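Local coordinates for flagellar motor switch protein FliG (Aquifex aeolicus, PDB 3HJL) that probably forms part of the rotor-mounted switch complex of the bacterial flagellar motor, which contacts motor components that set the direction of flagellar rotation, at residues Leu135-Ser138 with Gln139-Pro142; Glu147-Gln150 with Asn151-Glu154; Lys158-Val161 with Lys162-Thr166. One frame throughout, in Å; residues are numbered along the deposited sequence.

Contact 1: Leu135-Ser138 with Gln139-Pro142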
ATOM      1  N   LEU A 135     -17.967   2.932 -16.586  1.00 61.48           N
ATOM      2  CA  LEU A 135     -17.730   1.716 -15.796  1.00 63.04           C
ATOM      3  C   LEU A 135     -17.758   1.992 -14.290  1.00 57.86           C
ATOM      4  O   LEU A 135     -18.265   1.173 -13.519  1.00 69.04           O
ATOM      5  CB  LEU A 135     -16.392   1.053 -16.190  1.00 60.56           C
ATOM      6  CG  LEU A 135     -16.387   0.258 -17.499  1.00 58.45           C
ATOM      7  CD1 LEU A 135     -14.967   0.144 -18.096  1.00 50.60           C
ATOM      8  CD2 LEU A 135     -16.999  -1.116 -17.256  1.00 59.19           C
ATOM      9  N   PHE A 136     -17.184   3.123 -13.883  1.00 64.58           N
ATOM     10  CA  PHE A 136     -17.165   3.553 -12.465  1.00 64.93           C
ATOM     11  C   PHE A 136     -18.568   3.947 -11.974  1.00 58.13           C
ATOM     12  O   PHE A 136     -19.016   3.484 -10.922  1.00 57.81           O
ATOM     13  CB  PHE A 136     -16.204   4.741 -12.296  1.00 70.50           C
ATOM     14  CG  PHE A 136     -15.978   5.161 -10.858  1.00 66.06           C
ATOM     15  CD1 PHE A 136     -15.093   4.469 -10.056  1.00 71.79           C
ATOM     16  CD2 PHE A 136     -16.601   6.288 -10.338  1.00 69.67           C
ATOM     17  CE1 PHE A 136     -14.860   4.862  -8.747  1.00 73.62           C
ATOM     18  CE2 PHE A 136     -16.379   6.687  -9.019  1.00 72.18           C
ATOM     19  CZ  PHE A 136     -15.503   5.978  -8.230  1.00 72.17           C
ATOM     20  N   LEU A 137     -19.249   4.804 -12.736  1.00 60.10           N
ATOM     21  CA  LEU A 137     -20.598   5.241 -12.387  1.00 58.52           C
ATOM     22  C   LEU A 137     -21.626   4.113 -12.411  1.00 55.77           C
ATOM     23  O   LEU A 137     -22.562   4.144 -11.622  1.00 58.60           O
ATOM     24  CB  LEU A 137     -21.073   6.409 -13.274  1.00 64.29           C
ATOM     25  CG  LEU A 137     -20.386   7.777 -13.112  1.00 63.98           C
ATOM     26  CD1 LEU A 137     -21.147   8.833 -13.888  1.00 58.58           C
ATOM     27  CD2 LEU A 137     -20.272   8.195 -11.669  1.00 71.94           C
ATOM     28  N   SER A 138     -21.434   3.107 -13.272  1.00 58.57           N
ATOM     29  CA  SER A 138     -22.337   1.937 -13.327  1.00 60.36           C
ATOM     30  C   SER A 138     -22.470   1.214 -11.975  1.00 59.32           C
ATOM     31  O   SER A 138     -23.495   0.604 -11.715  1.00 62.99           O
ATOM     32  CB  SER A 138     -21.873   0.911 -14.377  1.00 62.91           C
ATOM     33  OG  SER A 138     -20.817   0.086 -13.881  1.00 61.64           O
ATOM     34  N   GLN A 139     -21.427   1.286 -11.139  1.00 63.37           N
ATOM     35  CA  GLN A 139     -21.396   0.618  -9.830  1.00 61.51           C
ATOM     36  C   GLN A 139     -21.832   1.472  -8.644  1.00 60.69           C
ATOM     37  O   GLN A 139     -21.901   0.959  -7.532  1.00 67.76           O
ATOM     38  CB  GLN A 139     -19.977   0.085  -9.559  1.00 63.65           C
ATOM     39  CG  GLN A 139     -19.488  -0.938 -10.568  1.00 64.40           C
ATOM     40  CD  GLN A 139     -20.407  -2.118 -10.664  1.00 61.80           C
ATOM     41  OE1 GLN A 139     -20.433  -2.978  -9.781  1.00 60.92           O
ATOM     42  NE2 GLN A 139     -21.198  -2.155 -11.726  1.00 62.68           N
ATOM     43  N   LEU A 140     -22.117   2.758  -8.869  1.00 65.77           N
ATOM     44  CA  LEU A 140     -22.528   3.662  -7.795  1.00 59.35           C
ATOM     45  C   LEU A 140     -24.048   3.712  -7.692  1.00 60.66           C
ATOM     46  O   LEU A 140     -24.745   3.219  -8.567  1.00 55.21           O
ATOM     47  CB  LEU A 140     -21.990   5.073  -8.037  1.00 61.72           C
ATOM     48  CG  LEU A 140     -20.478   5.257  -8.102  1.00 64.48           C
ATOM     49  CD1 LEU A 140     -20.168   6.732  -8.403  1.00 59.23           C
ATOM     50  CD2 LEU A 140     -19.803   4.803  -6.827  1.00 51.18           C
ATOM     51  N   SER A 141     -24.552   4.313  -6.613  1.00 57.84           N
ATOM     52  CA  SER A 141     -25.983   4.467  -6.430  1.00 58.57           C
ATOM     53  C   SER A 141     -26.466   5.511  -7.447  1.00 60.55           C
ATOM     54  O   SER A 141     -25.716   6.435  -7.764  1.00 72.99           O
ATOM     55  CB  SER A 141     -26.316   4.905  -4.991  1.00 59.04           C
ATOM     56  OG  SER A 141     -25.994   6.262  -4.757  1.00 60.35           O
ATOM     57  N   PRO A 142     -27.686   5.338  -8.002  1.00 59.79           N
ATOM     58  CA  PRO A 142     -28.242   6.285  -8.995  1.00 54.73           C
ATOM     59  C   PRO A 142     -28.126   7.763  -8.628  1.00 62.89           C
ATOM     60  O   PRO A 142     -27.914   8.595  -9.516  1.00 61.77           O
ATOM     61  CB  PRO A 142     -29.714   5.889  -9.071  1.00 58.08           C
ATOM     62  CG  PRO A 142     -29.755   4.460  -8.681  1.00 57.43           C
ATOM     63  CD  PRO A 142     -28.579   4.182  -7.789  1.00 51.76           C
TER
HETATM   64  O   HOH W   1     -25.274   4.329 -11.033  1.00 42.14           O
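The amide of Gln-139 folds back on the hydroxyl of its neighbour Ser-138, near the C-terminal end of helix 130-137. NE2 of Gln-139 donates to OG of Ser-138 over 3.1 Å, almost straight at 174° and with the oxygen lying in the amide plane. A bend at chi2 (-57°) turns the glutamine chain back far enough for this. OG in turn donates to Leu-135 O, 2.8 Å away and met from above its carbonyl plane, so the one hydroxyl is engaged both as donor and as acceptor. The backbone meanwhile leaves the helix through a type I beta turn from Leu-137 to Leu-140: Leu-140 N donates to Leu-137 O at 3.1 Å, while Gln-139 N reaches Phe-136 O at 3.3 Å. A water donates hydrogen bonds to Leu-137 O and Leu-140 O, 2.8 Å from each. On the apolar side CD1 of Leu-140 touches both CD2 of Leu-137 (3.6 Å) and CE2 of Phe-136 (3.8 Å), and Leu-140 and Phe-136 also touch Ile-113 of helix 93-114. Beyond the turn, the N-cap Ser-141 bonds Glu-114 through OG. The carbonyls of Leu-135, Phe-136 and Leu-137 thus each receive a donor, from hydroxyl, backbone or water, as the chain leaves the helix.

Contact 2: Glu147-Gln150 with Asn151-Glu154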
ATOM      1  N   GLU A 147     -25.332  12.983  -9.270  1.00 59.46           N
ATOM      2  CA  GLU A 147     -24.607  14.140  -8.718  1.00 62.89           C
ATOM      3  C   GLU A 147     -23.276  14.367  -9.425  1.00 65.49           C
ATOM      4  O   GLU A 147     -22.888  15.511  -9.667  1.00 68.50           O
ATOM      5  CB  GLU A 147     -24.323  13.957  -7.228  1.00 68.55           C
ATOM      6  CG  GLU A 147     -25.502  14.151  -6.305  1.00 69.82           C
ATOM      7  CD  GLU A 147     -25.207  13.682  -4.879  1.00 76.08           C
ATOM      8  OE1 GLU A 147     -24.020  13.668  -4.476  1.00 79.64           O
ATOM      9  OE2 GLU A 147     -26.164  13.335  -4.154  1.00 85.07           O
ATOM     10  N   ILE A 148     -22.561  13.279  -9.713  1.00 64.92           N
ATOM     11  CA  ILE A 148     -21.279  13.361 -10.424  1.00 62.24           C
ATOM     12  C   ILE A 148     -21.512  13.835 -11.851  1.00 62.18           C
ATOM     13  O   ILE A 148     -20.821  14.738 -12.324  1.00 62.20           O
ATOM     14  CB  ILE A 148     -20.539  12.005 -10.456  1.00 61.08           C
ATOM     15  CG1 ILE A 148     -20.105  11.583  -9.050  1.00 61.14           C
ATOM     16  CG2 ILE A 148     -19.327  12.093 -11.348  1.00 61.84           C
ATOM     17  CD1 ILE A 148     -19.745  10.119  -8.947  1.00 54.15           C
ATOM     18  N   ILE A 149     -22.508  13.248 -12.517  1.00 62.75           N
ATOM     19  CA  ILE A 149     -22.856  13.638 -13.891  1.00 63.79           C
ATOM     20  C   ILE A 149     -23.168  15.130 -13.990  1.00 63.36           C
ATOM     21  O   ILE A 149     -22.645  15.801 -14.867  1.00 65.61           O
ATOM     22  CB  ILE A 149     -24.040  12.802 -14.457  1.00 62.71           C
ATOM     23  CG1 ILE A 149     -23.568  11.397 -14.857  1.00 64.27           C
ATOM     24  CG2 ILE A 149     -24.659  13.489 -15.679  1.00 57.84           C
ATOM     25  CD1 ILE A 149     -22.741  11.344 -16.145  1.00 65.84           C
ATOM     26  N   GLN A 150     -23.940  15.657 -13.041  1.00 59.42           N
ATOM     27  CA  GLN A 150     -24.282  17.089 -13.025  1.00 64.99           C
ATOM     28  C   GLN A 150     -23.071  18.033 -12.910  1.00 67.29           C
ATOM     29  O   GLN A 150     -23.100  19.135 -13.453  1.00 75.46           O
ATOM     30  CB  GLN A 150     -25.295  17.385 -11.922  1.00 68.35           C
ATOM     31  CG  GLN A 150     -26.701  16.898 -12.260  1.00 74.57           C
ATOM     32  CD  GLN A 150     -27.696  17.113 -11.135  1.00 82.46           C
ATOM     33  OE1 GLN A 150     -27.316  17.324  -9.979  1.00 89.66           O
ATOM     34  NE2 GLN A 150     -28.987  17.058 -11.470  1.00 86.99           N
ATOM     35  N   ASN A 151     -22.008  17.575 -12.245  1.00 71.10           N
ATOM     36  CA  ASN A 151     -20.748  18.331 -12.118  1.00 62.10           C
ATOM     37  C   ASN A 151     -19.711  18.077 -13.245  1.00 60.61           C
ATOM     38  O   ASN A 151     -18.588  18.579 -13.168  1.00 52.46           O
ATOM     39  CB  ASN A 151     -20.117  18.041 -10.751  1.00 63.15           C
ATOM     40  CG  ASN A 151     -20.875  18.684  -9.620  1.00 63.28           C
ATOM     41  OD1 ASN A 151     -20.786  19.890  -9.420  1.00 68.19           O
ATOM     42  ND2 ASN A 151     -21.591  17.878  -8.842  1.00 60.88           N
ATOM     43  N   LEU A 152     -20.061  17.268 -14.250  1.00 58.31           N
ATOM     44  CA  LEU A 152     -19.187  17.051 -15.407  1.00 62.52           C
ATOM     45  C   LEU A 152     -19.571  18.062 -16.499  1.00 67.17           C
ATOM     46  O   LEU A 152     -20.615  18.709 -16.387  1.00 69.06           O
ATOM     47  CB  LEU A 152     -19.321  15.616 -15.952  1.00 59.95           C
ATOM     48  CG  LEU A 152     -18.723  14.444 -15.153  1.00 64.79           C
ATOM     49  CD1 LEU A 152     -19.102  13.123 -15.800  1.00 62.15           C
ATOM     50  CD2 LEU A 152     -17.215  14.545 -15.018  1.00 63.79           C
ATOM     51  N   PRO A 153     -18.697  18.258 -17.521  1.00 70.76           N
ATOM     52  CA  PRO A 153     -19.081  19.076 -18.687  1.00 67.31           C
ATOM     53  C   PRO A 153     -20.222  18.442 -19.484  1.00 64.57           C
ATOM     54  O   PRO A 153     -20.376  17.224 -19.457  1.00 69.42           O
ATOM     55  CB  PRO A 153     -17.801  19.113 -19.537  1.00 69.27           C
ATOM     56  CG  PRO A 153     -16.696  18.734 -18.617  1.00 68.61           C
ATOM     57  CD  PRO A 153     -17.285  17.826 -17.597  1.00 70.86           C
ATOM     58  N   GLU A 154     -20.926  19.258 -20.268  1.00 72.90           N
ATOM     59  CA  GLU A 154     -22.170  18.853 -20.964  1.00 72.93           C
ATOM     60  C   GLU A 154     -22.027  17.704 -21.968  1.00 68.23           C
ATOM     61  O   GLU A 154     -22.852  16.789 -21.983  1.00 59.48           O
ATOM     62  CB  GLU A 154     -22.803  20.062 -21.679  1.00 80.96           C
ATOM     63  CG  GLU A 154     -23.241  21.225 -20.761  1.00 87.36           C
ATOM     64  CD  GLU A 154     -24.370  20.859 -19.803  1.00 91.26           C
ATOM     65  OE1 GLU A 154     -25.272  20.085 -20.196  1.00 92.92           O
ATOM     66  OE2 GLU A 154     -24.365  21.372 -18.662  1.00 92.24           O
TER
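Asn-151 turns its side-chain amide back over the last turn of helix 142-150 and donates from ND2 to Glu-147 O, four residues earlier, at 2.8 Å. The bond is bent, 141° at the hydrogen, and the oxygen lies tilted from the amide plane. CG anti to its own carbonyl carbon (chi1 -72°) brings ND2 to Glu-147 O. The backbone N of Asn-151 makes weak bonds to the same Glu-147 O and to Ile-148 O, so one residue serves Glu-147 O twice. Next along, Leu-152 N donates to Ile-149 O at 3.0 Å and 159°, a straighter bond. CG of Leu-152 lies 3.5 Å from Ile-148 O, and its CD1 meets CD1 of Ile-149 at 4.1 Å. In the next shell, Ser-118 of helix 118-125 bonds the carboxylate of Glu-147, and Ala-122 of that helix touches both Ile-148 and Asn-151. Ile-149 packs on Val-160 and Val-161 of helix 154-166. Pro-153 then stands at the N-cap of that helix. Both main-chain bonds of Asn-151 are weak, and its side-chain amide makes the shorter link to Glu-147 O; the helix end is thus held by a side-chain bond as well as by backbone bonds.

Contact 3: Lys158-Val161 with Lys162-Thr166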
ATOM      1  N   LYS A 158     -23.489  13.362 -21.640  1.00 66.72           N
ATOM      2  CA  LYS A 158     -24.176  12.596 -22.674  1.00 68.71           C
ATOM      3  C   LYS A 158     -23.383  11.338 -23.058  1.00 67.99           C
ATOM      4  O   LYS A 158     -23.959  10.266 -23.245  1.00 67.26           O
ATOM      5  CB  LYS A 158     -24.383  13.476 -23.924  1.00 73.65           C
ATOM      6  CG  LYS A 158     -25.162  14.797 -23.680  1.00 74.48           C
ATOM      7  CD  LYS A 158     -25.022  15.779 -24.839  1.00 76.96           C
ATOM      8  CE  LYS A 158     -25.384  17.211 -24.430  1.00 78.19           C
ATOM      9  NZ  LYS A 158     -26.745  17.325 -23.837  1.00 78.69           N
ATOM     10  N   GLU A 159     -22.061  11.478 -23.152  1.00 67.64           N
ATOM     11  CA  GLU A 159     -21.193  10.390 -23.593  1.00 62.25           C
ATOM     12  C   GLU A 159     -21.039   9.304 -22.528  1.00 67.84           C
ATOM     13  O   GLU A 159     -20.949   8.119 -22.864  1.00 67.79           O
ATOM     14  CB  GLU A 159     -19.820  10.945 -23.996  1.00 64.48           C
ATOM     15  CG  GLU A 159     -18.924   9.962 -24.754  1.00 71.18           C
ATOM     16  CD  GLU A 159     -19.488   9.531 -26.107  1.00 73.87           C
ATOM     17  OE1 GLU A 159     -19.158   8.417 -26.561  1.00 72.89           O
ATOM     18  OE2 GLU A 159     -20.274  10.294 -26.712  1.00 82.98           O
ATOM     19  N   VAL A 160     -20.986   9.709 -21.255  1.00 61.89           N
ATOM     20  CA  VAL A 160     -20.899   8.756 -20.147  1.00 59.60           C
ATOM     21  C   VAL A 160     -22.207   7.964 -20.001  1.00 58.21           C
ATOM     22  O   VAL A 160     -22.170   6.749 -19.859  1.00 65.20           O
ATOM     23  CB  VAL A 160     -20.524   9.444 -18.806  1.00 50.05           C
ATOM     24  CG1 VAL A 160     -20.569   8.448 -17.664  1.00 50.61           C
ATOM     25  CG2 VAL A 160     -19.122  10.065 -18.900  1.00 54.10           C
ATOM     26  N   VAL A 161     -23.348   8.649 -20.073  1.00 59.74           N
ATOM     27  CA  VAL A 161     -24.660   7.993 -19.975  1.00 58.76           C
ATOM     28  C   VAL A 161     -24.919   7.036 -21.152  1.00 57.79           C
ATOM     29  O   VAL A 161     -25.500   5.965 -20.963  1.00 59.65           O
ATOM     30  CB  VAL A 161     -25.819   9.025 -19.891  1.00 59.83           C
ATOM     31  CG1 VAL A 161     -27.170   8.320 -19.933  1.00 54.33           C
ATOM     32  CG2 VAL A 161     -25.700   9.866 -18.622  1.00 59.01           C
ATOM     33  N   LYS A 162     -24.498   7.435 -22.354  1.00 53.93           N
ATOM     34  CA  LYS A 162     -24.595   6.588 -23.551  1.00 57.63           C
ATOM     35  C   LYS A 162     -23.773   5.313 -23.385  1.00 58.75           C
ATOM     36  O   LYS A 162     -24.200   4.235 -23.801  1.00 67.18           O
ATOM     37  CB  LYS A 162     -24.095   7.349 -24.784  1.00 57.03           C
ATOM     38  CG  LYS A 162     -24.262   6.600 -26.124  1.00 67.84           C
ATOM     39  CD  LYS A 162     -23.461   7.242 -27.265  1.00 69.68           C
ATOM     40  CE  LYS A 162     -21.965   6.899 -27.170  1.00 76.54           C
ATOM     41  NZ  LYS A 162     -21.165   7.462 -28.295  1.00 77.27           N
ATOM     42  N   ARG A 163     -22.568   5.463 -22.837  1.00 59.73           N
ATOM     43  CA  ARG A 163     -21.670   4.332 -22.603  1.00 63.67           C
ATOM     44  C   ARG A 163     -22.151   3.435 -21.466  1.00 62.16           C
ATOM     45  O   ARG A 163     -21.974   2.220 -21.528  1.00 59.29           O
ATOM     46  CB  ARG A 163     -20.233   4.804 -22.377  1.00 65.67           C
ATOM     47  CG  ARG A 163     -19.520   5.186 -23.673  1.00 64.51           C
ATOM     48  CD  ARG A 163     -18.070   5.545 -23.434  1.00 73.62           C
ATOM     49  NE  ARG A 163     -17.215   5.124 -24.557  1.00 72.63           N
ATOM     50  CZ  ARG A 163     -16.712   5.912 -25.510  1.00 75.52           C
ATOM     51  NH1 ARG A 163     -16.905   7.225 -25.512  1.00 84.18           N
ATOM     52  NH2 ARG A 163     -15.963   5.372 -26.471  1.00 85.18           N
ATOM     53  N   ILE A 164     -22.749   4.031 -20.433  1.00 60.66           N
ATOM     54  CA  ILE A 164     -23.424   3.263 -19.391  1.00 59.16           C
ATOM     55  C   ILE A 164     -24.552   2.433 -20.013  1.00 57.16           C
ATOM     56  O   ILE A 164     -24.690   1.251 -19.703  1.00 62.30           O
ATOM     57  CB  ILE A 164     -24.015   4.166 -18.271  1.00 63.02           C
ATOM     58  CG1 ILE A 164     -22.895   4.802 -17.425  1.00 60.54           C
ATOM     59  CG2 ILE A 164     -24.930   3.329 -17.336  1.00 55.90           C
ATOM     60  CD1 ILE A 164     -23.372   5.958 -16.519  1.00 54.03           C
ATOM     61  N   ALA A 165     -25.328   3.061 -20.902  1.00 56.29           N
ATOM     62  CA  ALA A 165     -26.438   2.410 -21.614  1.00 59.08           C
ATOM     63  C   ALA A 165     -26.018   1.169 -22.408  1.00 59.63           C
ATOM     64  O   ALA A 165     -26.760   0.184 -22.472  1.00 67.41           O
ATOM     65  CB  ALA A 165     -27.136   3.421 -22.556  1.00 57.29           C
ATOM     66  N   THR A 166     -24.842   1.233 -23.024  1.00 61.93           N
ATOM     67  CA  THR A 166     -24.339   0.146 -23.857  1.00 61.38           C
ATOM     68  C   THR A 166     -23.647  -0.980 -23.066  1.00 64.92           C
ATOM     69  O   THR A 166     -23.336  -2.021 -23.645  1.00 72.34           O
ATOM     70  CB  THR A 166     -23.368   0.687 -24.936  1.00 56.62           C
ATOM     71  OG1 THR A 166     -22.259   1.332 -24.302  1.00 75.13           O
ATOM     72  CG2 THR A 166     -24.071   1.685 -25.823  1.00 57.00           C
TER
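OE1 of Glu-159 receives two cations at once, NZ of Lys-162 and NH1 of Arg-163, each at 2.8 Å, in a salt-bridge network along one face of helix 154-166. The lysine ammonium comes in on the syn side of the carboxylate, 24° out of its plane, whereas the guanidinium stands at 64° to that plane. Glu-159 reaches this position with CG anti to the backbone N (chi1 -167°) and a bend at chi2; Lys-162 runs alongside it and turns its end over at chi3 to bring NZ to the oxygen. Two positive groups on a single oxygen would be expected to stabilise the ionised carboxylate.

The spacings are those of an alpha-helix, i to i+3 for the lysine and i to i+4 for the arginine, and beneath them runs the regular ladder in which Arg-163 N donates to Glu-159 O and Ile-164 N to Val-160 O. Arg-163 belongs to the EHPQR motif of the FliG middle domain. Its side chain touches Pro-130 and Ala-134 of helix 130-137, and NE makes a weak hydrogen bond to OE1 of Gln-131, another residue of the motif.

Packing is closer on the face turned to the domain interior. There CG1 of Val-160, a buried residue, meets CD1 of Ile-164 at 3.9 Å, and CG1 of Ile-164 lies 3.2 Å from Val-160 O; Ile-133 and Ile-149 cover the valine from two other helices. Solvent reaches the side of Lys-158, Lys-162 and Ala-165, where CB of Ala-165 approaches Val-161 O at 3.4 Å. At the last turn Thr-166 bends its hydroxyl back, OG1 donating to Arg-163 O at 2.9 Å.

Three consecutive helices of the FliG middle domain are joined here, each contact centred 12 to 13 Å from the other two. Contact 1 lies where helix 130-137 gives way to a turn, contact 2 ends helix 142-150, and contact 3 lies in helix 154-166. Leu-137 connects all three: its CD2 packs on CD1 of Ile-148 (3.4 Å), and its CD1 on both CG1 of Ile-149 (3.7 Å) and CG1 of Val-160 (3.8 Å). Ile-149 CD1 then reaches Val-160 CG1 at 3.9 Å, closing the apolar triangle. Contact 3 holds Arg-163, the arginine of the EHPQR motif. The side chain of Leu-135 in contact 1 is about 8 Å from that of Arg-163, and the side chain of Ile-149 in contact 2 about 9 Å from that of Arg-163.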